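PDB 5U47: penicillin binding protein 2X from Streptococcus thermophilus, which probably acts as a septal transpeptidase that cross-links the peptides of neighbouring glycan strands in cell-wall peptidoglycan and is acylated by beta-lactams. Local coordinates for residues I81-D84 with K89-Y92; D84-K89 with Y116-D121; A95-K100 with V105-K110. The protein carries 1 engineered substitution. All blocks are in the same frame, centred on the assembly; numbering follows the deposited sequence.

Interaction 1. Residues I81-D84 with K89-Y92; sequences ILKD and KKSY
Lys-83 meets Lys-89 and Lys-90 through its aliphatic chain, and the contact rests on these three lysines. Their backbones come closest where the CA atoms of Lys-83 and Lys-89 stand 5.8 Å apart. Lys-83 has the largest share of buried surface. Its CB faces the second segment and lies 4.3 Å from CG of Lys-90. A bend at chi2 (62°), followed by two extended torsions, then carries the chain alongside Lys-89, with CD 4.3 Å from Lys-89 CA. The amino group ends near one methylene of its neighbour, NZ of Lys-83 lying 4.3 Å from CG of Lys-89. The two NZ atoms of Lys-83 and Lys-89 remain 5.5 Å apart, so two like charges probably repel mildly at an exposed site where solvent can screen them. Lys-83 was modelled in two conformers, and the distances to its outer atoms hold for one of them. Lys-89 is the N-cap residue of helix 90-97, and its O accepts a backbone hydrogen bond from Tyr-92 N at 2.9 Å. The contact spans an exposed corner: helix 72-86 is followed, after a three-residue link, by helix 90-97, while Ile-81 and Leu-82 pack against helix 116-128.

Interaction 2. Residues D84-K89 with Y116-D121; sequences DKLGIK and YSVKED
Lys-85 and Asp-121 form a salt bridge between the last turn of helix 72-86 and the first turns of helix 116-128. NZ of Lys-85 donates to Asp-121 OD2 at 2.8 Å, and a weak second bond runs from the same NZ to Asp-121 OD1 at 3.0 Å, so the grip is uneven, with OD2 the main acceptor. OD2 is met on its syn side, with the ammonium 24° out of the carboxylate plane. The two side chains cross at about a right angle, and the bend of the lysine at chi2 (-66°) swings its otherwise extended outer part across to the carboxylate. Beside this polar pair is a small apolar one: CD2 of Leu-86 lies 4.2 Å from CG1 of Val-118, a methyl that is also 4.3 Å from the carbonyl O of Lys-85. Further out, the helix itself positions the acid, since Asp-121 N bonds to Ser-117 O at 3.1 Å, and the side chain of Lys-85 also touches Leu-122 and Thr-125. Gly-87, with positive phi, turns the chain away just after the contact. Both charged residues are partly exposed, so solvent probably weakens their attraction, although the ammonium of Lys-85 should help keep Asp-121 ionised, and the carboxylate in turn holds the lysine's amino end.

Interaction 3. Residues A95-K100 with V105-K110; sequences AQLRTK and VSFGLK
The carbonyl O of Gln-96 is gripped twice from Thr-99 and packed against Val-105 from across the contact. Thr-99 OG1 donates to Gln-96 O at a nominal 2.5 Å, so short that its exact length is doubtful, and Thr-99 N donates to Gln-96 O at 3.0 Å, closing a turn as helix 90-97 ends. Both methyls of Val-105 cover this oxygen, CG1 at 3.6 Å from Gln-96 O. The Gln-96 side chain folds back at chi2 (-65°), which brings NE2 to the O of Ser-106 at 3.2 Å. That bond is bent, with an N-H...O angle of 138°, and the amide nitrogen approaches from over the carbonyl, 48° off its plane, missing the lone-pair directions. Hydrophobic packing completes the join. CD2 of Leu-97 meets the rim of the Phe-107 ring roughly within the ring plane, 3.7 Å from CZ, and CB of Gln-96 comes obliquely to CE2 of the same ring at 4.1 Å. Leu-97 also reaches Phe-75 and Val-78 of helix 72-86, while Phe-107 touches Leu-82 of that helix and Ile-52. Val-105 pairs by backbone hydrogen bonds with Ala-54, which Leu-97 also touches, and the end of helix 90-97 packs on antiparallel strands 42-55 and 104-105.

All three contacts lie within the dimerisation domain, more than 40 Å from the centre of the chain. Interactions 1 and 2 are surface contacts that share Asp-84 and Lys-89 and start from helix 72-86, one facing helix 90-97 and the other helix 116-128. Interaction 3, partly buried and the largest in buried surface, takes up the far end of helix 90-97 and is nested inside the chain loop that interaction 2 closes. Chemistry follows place: lysine methylenes at the exposed corner, a salt bridge between helices, and aromatic and aliphatic packing with a hydrogen bond from a glutamine amide nearer the sheet. Tyr-92 beside Phe-107 O and Gly-108 joins interactions 1 and 3, and Ile-88 against Lys-110 joins 2 and 3.

Interaction 1. Residues I81-D84 with K89-Y92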
loop_
_atom_site.group_PDB
_atom_site.type_symbol
_atom_site.label_atom_id
_atom_site.label_comp_id
_atom_site.label_asym_id
_atom_site.label_seq_id
_atom_site.Cartn_x
_atom_site.Cartn_y
_atom_site.Cartn_z
ATOM N N ILE A 81 -26.997 -39.193 -17.028
ATOM C CA ILE A 81 -26.452 -37.876 -17.335
ATOM C C ILE A 81 -25.389 -37.438 -16.308
ATOM O O ILE A 81 -24.309 -36.983 -16.700
ATOM C CB ILE A 81 -27.578 -36.822 -17.471
ATOM C CG1 ILE A 81 -28.433 -37.139 -18.718
ATOM C CG2 ILE A 81 -26.983 -35.417 -17.575
ATOM C CD1 ILE A 81 -29.732 -36.362 -18.820
ATOM N N LEU A 82 -25.681 -37.594 -15.016
ATOM C CA LEU A 82 -24.736 -37.192 -13.974
ATOM C C LEU A 82 -23.452 -38.031 -13.984
ATOM O O LEU A 82 -22.362 -37.514 -13.678
ATOM C CB LEU A 82 -25.391 -37.169 -12.586
ATOM C CG LEU A 82 -26.551 -36.168 -12.377
ATOM C CD1 LEU A 82 -26.694 -35.842 -10.894
ATOM C CD2 LEU A 82 -26.358 -34.864 -13.139
ATOM N N LYS A 83 -23.576 -39.309 -14.337
ATOM C CA LYS A 83 -22.422 -40.197 -14.428
ATOM C C LYS A 83 -21.521 -39.750 -15.575
ATOM O O LYS A 83 -20.338 -39.477 -15.372
ATOM C CB LYS A 83 -22.869 -41.648 -14.643
ATOM C CG LYS A 83 -21.719 -42.648 -14.753
ATOM C CD LYS A 83 -20.879 -42.702 -13.483
ATOM C CE LYS A 83 -19.718 -43.683 -13.617
ATOM N NZ LYS A 83 -18.889 -43.728 -12.384
ATOM N N ASP A 84 -22.096 -39.649 -16.771
ATOM C CA ASP A 84 -21.333 -39.237 -17.947
ATOM C C ASP A 84 -20.701 -37.835 -17.802
ATOM O O ASP A 84 -19.521 -37.650 -18.112
ATOM C CB ASP A 84 -22.230 -39.265 -19.192
ATOM C CG ASP A 84 -21.531 -38.712 -20.430
ATOM O OD1 ASP A 84 -20.349 -39.069 -20.673
ATOM O OD2 ASP A 84 -22.167 -37.914 -21.155
ATOM N N LYS A 89 -21.580 -41.660 -9.333
ATOM C CA LYS A 89 -22.121 -43.031 -9.397
ATOM C C LYS A 89 -23.646 -43.009 -9.406
ATOM O O LYS A 89 -24.265 -42.324 -8.585
ATOM C CB LYS A 89 -21.632 -43.890 -8.223
ATOM C CG LYS A 89 -20.159 -44.262 -8.274
ATOM C CD LYS A 89 -19.826 -45.279 -7.186
ATOM C CE LYS A 89 -18.411 -45.828 -7.322
ATOM N NZ LYS A 89 -17.358 -44.782 -7.202
ATOM N N LYS A 90 -24.231 -43.772 -10.332
ATOM C CA LYS A 90 -25.694 -43.836 -10.511
ATOM C C LYS A 90 -26.450 -44.100 -9.217
ATOM O O LYS A 90 -27.490 -43.487 -8.969
ATOM C CB LYS A 90 -26.070 -44.888 -11.566
ATOM C CG LYS A 90 -25.527 -44.573 -12.949
ATOM C CD LYS A 90 -25.936 -45.600 -13.986
ATOM C CE LYS A 90 -25.209 -45.342 -15.297
ATOM N NZ LYS A 90 -25.500 -46.385 -16.316
ATOM N N SER A 91 -25.916 -45.000 -8.398
ATOM C CA SER A 91 -26.530 -45.343 -7.114
ATOM C C SER A 91 -26.585 -44.161 -6.137
ATOM O O SER A 91 -27.492 -44.080 -5.330
ATOM C CB SER A 91 -25.810 -46.544 -6.472
ATOM O OG SER A 91 -24.410 -46.327 -6.373
ATOM N N TYR A 92 -25.627 -43.247 -6.214
ATOM C CA TYR A 92 -25.639 -42.073 -5.327
ATOM C C TYR A 92 -26.702 -41.067 -5.783
ATOM O O TYR A 92 -27.470 -40.555 -4.962
ATOM C CB TYR A 92 -24.266 -41.416 -5.259
ATOM C CG TYR A 92 -24.265 -40.149 -4.426
ATOM C CD1 TYR A 92 -24.221 -40.202 -3.025
ATOM C CD2 TYR A 92 -24.320 -38.894 -5.037
ATOM C CE1 TYR A 92 -24.228 -39.042 -2.262
ATOM C CE2 TYR A 92 -24.327 -37.731 -4.282
ATOM C CZ TYR A 92 -24.282 -37.808 -2.898
ATOM O OH TYR A 92 -24.285 -36.645 -2.166
#

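Interaction 2. Residues D84-K89 with Y116-D121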
loop_
_atom_site.group_PDB
_atom_site.type_symbol
_atom_site.label_atom_id
_atom_site.label_comp_id
_atom_site.label_asym_id
_atom_site.label_seq_id
_atom_site.Cartn_x
_atom_site.Cartn_y
_atom_site.Cartn_z
ATOM N N ASP A 84 -22.096 -39.649 -16.771
ATOM C CA ASP A 84 -21.333 -39.237 -17.947
ATOM C C ASP A 84 -20.701 -37.835 -17.802
ATOM O O ASP A 84 -19.521 -37.650 -18.112
ATOM C CB ASP A 84 -22.230 -39.265 -19.192
ATOM C CG ASP A 84 -21.531 -38.712 -20.430
ATOM O OD1 ASP A 84 -20.349 -39.069 -20.673
ATOM O OD2 ASP A 84 -22.167 -37.914 -21.155
ATOM N N LYS A 85 -21.482 -36.874 -17.306
ATOM C CA LYS A 85 -21.034 -35.469 -17.191
ATOM C C LYS A 85 -20.224 -35.068 -15.926
ATOM O O LYS A 85 -19.344 -34.219 -16.025
ATOM C CB LYS A 85 -22.246 -34.542 -17.315
ATOM C CG LYS A 85 -23.065 -34.712 -18.591
ATOM C CD LYS A 85 -22.294 -34.323 -19.844
ATOM C CE LYS A 85 -23.205 -34.339 -21.067
ATOM N NZ LYS A 85 -22.488 -33.978 -22.322
ATOM N N LEU A 86 -20.526 -35.662 -14.768
ATOM C CA LEU A 86 -19.845 -35.340 -13.501
ATOM C C LEU A 86 -19.108 -36.500 -12.840
ATOM O O LEU A 86 -18.443 -36.294 -11.829
ATOM C CB LEU A 86 -20.846 -34.793 -12.475
ATOM C CG LEU A 86 -21.537 -33.465 -12.806
ATOM C CD1 LEU A 86 -22.550 -33.129 -11.722
ATOM C CD2 LEU A 86 -20.519 -32.340 -12.964
ATOM N N GLY A 87 -19.228 -37.709 -13.385
ATOM C CA GLY A 87 -18.569 -38.869 -12.780
ATOM C C GLY A 87 -19.192 -39.288 -11.456
ATOM O O GLY A 87 -18.517 -39.849 -10.592
ATOM N N ILE A 88 -20.484 -39.016 -11.298
ATOM C CA ILE A 88 -21.215 -39.374 -10.086
ATOM C C ILE A 88 -21.828 -40.756 -10.284
ATOM O O ILE A 88 -22.531 -40.988 -11.276
ATOM C CB ILE A 88 -22.330 -38.351 -9.778
ATOM C CG1 ILE A 88 -21.729 -36.952 -9.551
ATOM C CG2 ILE A 88 -23.133 -38.782 -8.549
ATOM C CD1 ILE A 88 -22.752 -35.858 -9.301
ATOM N N LYS A 89 -21.580 -41.660 -9.333
ATOM C CA LYS A 89 -22.121 -43.031 -9.397
ATOM C C LYS A 89 -23.646 -43.009 -9.406
ATOM O O LYS A 89 -24.265 -42.324 -8.585
ATOM C CB LYS A 89 -21.632 -43.890 -8.223
ATOM C CG LYS A 89 -20.159 -44.262 -8.274
ATOM C CD LYS A 89 -19.826 -45.279 -7.186
ATOM C CE LYS A 89 -18.411 -45.828 -7.322
ATOM N NZ LYS A 89 -17.358 -44.782 -7.202
ATOM N N TYR A 116 -18.918 -23.132 -15.758
ATOM C CA TYR A 116 -19.986 -22.612 -16.606
ATOM C C TYR A 116 -20.218 -23.488 -17.853
ATOM O O TYR A 116 -21.360 -23.777 -18.209
ATOM C CB TYR A 116 -19.674 -21.163 -16.998
ATOM C CG TYR A 116 -20.608 -20.559 -18.020
ATOM C CD1 TYR A 116 -21.866 -20.055 -17.642
ATOM C CD2 TYR A 116 -20.231 -20.448 -19.361
ATOM C CE1 TYR A 116 -22.725 -19.489 -18.578
ATOM C CE2 TYR A 116 -21.087 -19.870 -20.302
ATOM C CZ TYR A 116 -22.330 -19.395 -19.902
ATOM O OH TYR A 116 -23.178 -18.827 -20.828
ATOM N N SER A 117 -19.133 -23.913 -18.497
ATOM C CA SER A 117 -19.230 -24.745 -19.706
ATOM C C SER A 117 -19.935 -26.074 -19.437
ATOM O O SER A 117 -20.783 -26.507 -20.227
ATOM C CB SER A 117 -17.836 -25.003 -20.297
ATOM O OG SER A 117 -17.922 -25.670 -21.553
ATOM N N VAL A 118 -19.587 -26.723 -18.330
ATOM C CA VAL A 118 -20.211 -28.000 -17.974
ATOM C C VAL A 118 -21.689 -27.781 -17.589
ATOM O O VAL A 118 -22.560 -28.587 -17.953
ATOM C CB VAL A 118 -19.442 -28.707 -16.838
ATOM C CG1 VAL A 118 -20.157 -29.976 -16.398
ATOM C CG2 VAL A 118 -18.014 -29.030 -17.274
ATOM N N LYS A 119 -21.967 -26.696 -16.855
ATOM C CA LYS A 119 -23.345 -26.360 -16.461
ATOM C C LYS A 119 -24.223 -26.201 -17.710
ATOM O O LYS A 119 -25.310 -26.802 -17.802
ATOM C CB LYS A 119 -23.367 -25.088 -15.585
ATOM C CG LYS A 119 -24.736 -24.684 -15.048
ATOM C CD LYS A 119 -25.515 -23.725 -15.942
ATOM C CE LYS A 119 -25.022 -22.295 -15.807
ATOM N NZ LYS A 119 -25.837 -21.363 -16.635
ATOM N N GLU A 120 -23.743 -25.400 -18.666
ATOM C CA GLU A 120 -24.451 -25.176 -19.938
ATOM C C GLU A 120 -24.695 -26.480 -20.705
ATOM O O GLU A 120 -25.742 -26.665 -21.303
ATOM C CB GLU A 120 -23.687 -24.164 -20.809
ATOM C CG GLU A 120 -23.782 -22.727 -20.303
ATOM C CD GLU A 120 -25.176 -22.164 -20.463
ATOM O OE1 GLU A 120 -25.710 -22.239 -21.594
ATOM O OE2 GLU A 120 -25.733 -21.650 -19.466
ATOM N N ASP A 121 -23.713 -27.373 -20.677
ATOM C CA ASP A 121 -23.818 -28.682 -21.312
ATOM C C ASP A 121 -24.908 -29.480 -20.583
ATOM O O ASP A 121 -25.843 -29.980 -21.218
ATOM C CB ASP A 121 -22.451 -29.397 -21.264
ATOM C CG ASP A 121 -22.451 -30.741 -21.974
ATOM O OD1 ASP A 121 -23.481 -31.159 -22.522
ATOM O OD2 ASP A 121 -21.394 -31.394 -21.981
#

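Interaction 3. Residues A95-K100 with V105-K110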
loop_
_atom_site.group_PDB
_atom_site.type_symbol
_atom_site.label_atom_id
_atom_site.label_comp_id
_atom_site.label_asym_id
_atom_site.label_seq_id
_atom_site.Cartn_x
_atom_site.Cartn_y
_atom_site.Cartn_z
ATOM N N ALA A 95 -30.047 -42.508 -4.993
ATOM C CA ALA A 95 -30.266 -42.425 -3.539
ATOM C C ALA A 95 -30.773 -41.053 -3.154
ATOM O O ALA A 95 -31.843 -40.930 -2.546
ATOM C CB ALA A 95 -28.985 -42.724 -2.779
ATOM N N GLN A 96 -30.012 -40.030 -3.547
ATOM C CA GLN A 96 -30.348 -38.635 -3.251
ATOM C C GLN A 96 -31.717 -38.232 -3.791
ATOM O O GLN A 96 -32.520 -37.641 -3.074
ATOM C CB GLN A 96 -29.282 -37.689 -3.816
ATOM C CG GLN A 96 -27.916 -37.765 -3.147
ATOM C CD GLN A 96 -27.952 -37.329 -1.697
ATOM O OE1 GLN A 96 -28.427 -38.051 -0.827
ATOM N NE2 GLN A 96 -27.427 -36.155 -1.430
ATOM N N LEU A 97 -31.970 -38.563 -5.056
ATOM C CA LEU A 97 -33.236 -38.250 -5.707
ATOM C C LEU A 97 -34.438 -38.854 -4.974
ATOM O O LEU A 97 -35.517 -38.251 -4.970
ATOM C CB LEU A 97 -33.213 -38.698 -7.180
ATOM C CG LEU A 97 -32.342 -37.880 -8.148
ATOM C CD1 LEU A 97 -32.237 -38.553 -9.510
ATOM C CD2 LEU A 97 -32.892 -36.466 -8.290
ATOM N N ARG A 98 -34.240 -40.022 -4.348
ATOM C CA ARG A 98 -35.295 -40.706 -3.576
ATOM C C ARG A 98 -35.329 -40.337 -2.073
ATOM O O ARG A 98 -36.046 -40.983 -1.320
ATOM C CB ARG A 98 -35.131 -42.236 -3.680
ATOM C CG ARG A 98 -35.160 -42.806 -5.088
ATOM C CD ARG A 98 -34.892 -44.303 -5.062
ATOM N NE ARG A 98 -34.520 -44.836 -6.374
ATOM C CZ ARG A 98 -35.363 -45.100 -7.376
ATOM N NH1 ARG A 98 -36.674 -44.862 -7.266
ATOM N NH2 ARG A 98 -34.882 -45.595 -8.517
ATOM N N THR A 99 -34.576 -39.325 -1.629
ATOM C CA THR A 99 -34.577 -38.959 -0.198
ATOM C C THR A 99 -36.010 -38.719 0.309
ATOM O O THR A 99 -36.800 -38.026 -0.348
ATOM C CB THR A 99 -33.756 -37.675 0.091
ATOM O OG1 THR A 99 -32.475 -37.734 -0.557
ATOM C CG2 THR A 99 -33.561 -37.473 1.609
ATOM N N LYS A 100 -36.339 -39.298 1.467
ATOM C CA LYS A 100 -37.671 -39.125 2.077
ATOM C C LYS A 100 -37.892 -37.745 2.695
ATOM O O LYS A 100 -37.024 -37.229 3.401
ATOM C CB LYS A 100 -37.950 -40.193 3.144
ATOM C CG LYS A 100 -38.718 -41.398 2.635
ATOM C CD LYS A 100 -39.143 -42.297 3.785
ATOM C CE LYS A 100 -40.425 -43.052 3.461
ATOM N NZ LYS A 100 -41.614 -42.154 3.414
ATOM N N VAL A 105 -32.949 -31.542 -3.403
ATOM C CA VAL A 105 -31.749 -32.235 -2.960
ATOM C C VAL A 105 -30.524 -31.808 -3.774
ATOM O O VAL A 105 -30.647 -31.335 -4.916
ATOM C CB VAL A 105 -31.927 -33.768 -3.036
ATOM C CG1 VAL A 105 -33.203 -34.179 -2.304
ATOM C CG2 VAL A 105 -31.966 -34.256 -4.487
ATOM N N SER A 106 -29.353 -31.982 -3.167
ATOM C CA SER A 106 -28.072 -31.664 -3.792
ATOM C C SER A 106 -27.328 -32.974 -4.085
ATOM O O SER A 106 -27.869 -34.058 -3.865
ATOM C CB SER A 106 -27.263 -30.722 -2.896
ATOM O OG SER A 106 -27.053 -31.291 -1.619
ATOM N N PHE A 107 -26.095 -32.879 -4.573
ATOM C CA PHE A 107 -25.349 -34.066 -4.983
ATOM C C PHE A 107 -23.885 -34.087 -4.531
ATOM O O PHE A 107 -23.021 -34.628 -5.230
ATOM C CB PHE A 107 -25.472 -34.222 -6.512
ATOM C CG PHE A 107 -26.883 -34.468 -6.977
ATOM C CD1 PHE A 107 -27.738 -33.404 -7.264
ATOM C CD2 PHE A 107 -27.369 -35.760 -7.105
ATOM C CE1 PHE A 107 -29.044 -33.634 -7.674
ATOM C CE2 PHE A 107 -28.672 -35.992 -7.512
ATOM C CZ PHE A 107 -29.512 -34.932 -7.801
ATOM N N GLY A 108 -23.619 -33.516 -3.352
ATOM C CA GLY A 108 -22.274 -33.535 -2.760
ATOM C C GLY A 108 -21.186 -32.764 -3.486
ATOM O O GLY A 108 -21.470 -31.889 -4.299
ATOM N N LEU A 109 -19.928 -33.114 -3.194
ATOM C CA LEU A 109 -18.761 -32.430 -3.785
ATOM C C LEU A 109 -18.717 -32.432 -5.307
ATOM O O LEU A 109 -18.349 -31.423 -5.900
ATOM C CB LEU A 109 -17.440 -32.983 -3.231
ATOM C CG LEU A 109 -16.929 -32.413 -1.899
ATOM C CD1 LEU A 109 -17.989 -32.406 -0.802
ATOM C CD2 LEU A 109 -15.692 -33.202 -1.474
ATOM N N LYS A 110 -19.074 -33.551 -5.939
ATOM C CA LYS A 110 -19.089 -33.602 -7.403
ATOM C C LYS A 110 -20.228 -32.728 -7.969
ATOM O O LYS A 110 -20.205 -32.353 -9.141
ATOM C CB LYS A 110 -19.186 -35.034 -7.918
ATOM C CG LYS A 110 -17.956 -35.892 -7.629
ATOM C CD LYS A 110 -17.997 -37.186 -8.435
ATOM C CE LYS A 110 -16.778 -38.080 -8.218
ATOM N NZ LYS A 110 -16.797 -38.802 -6.914
#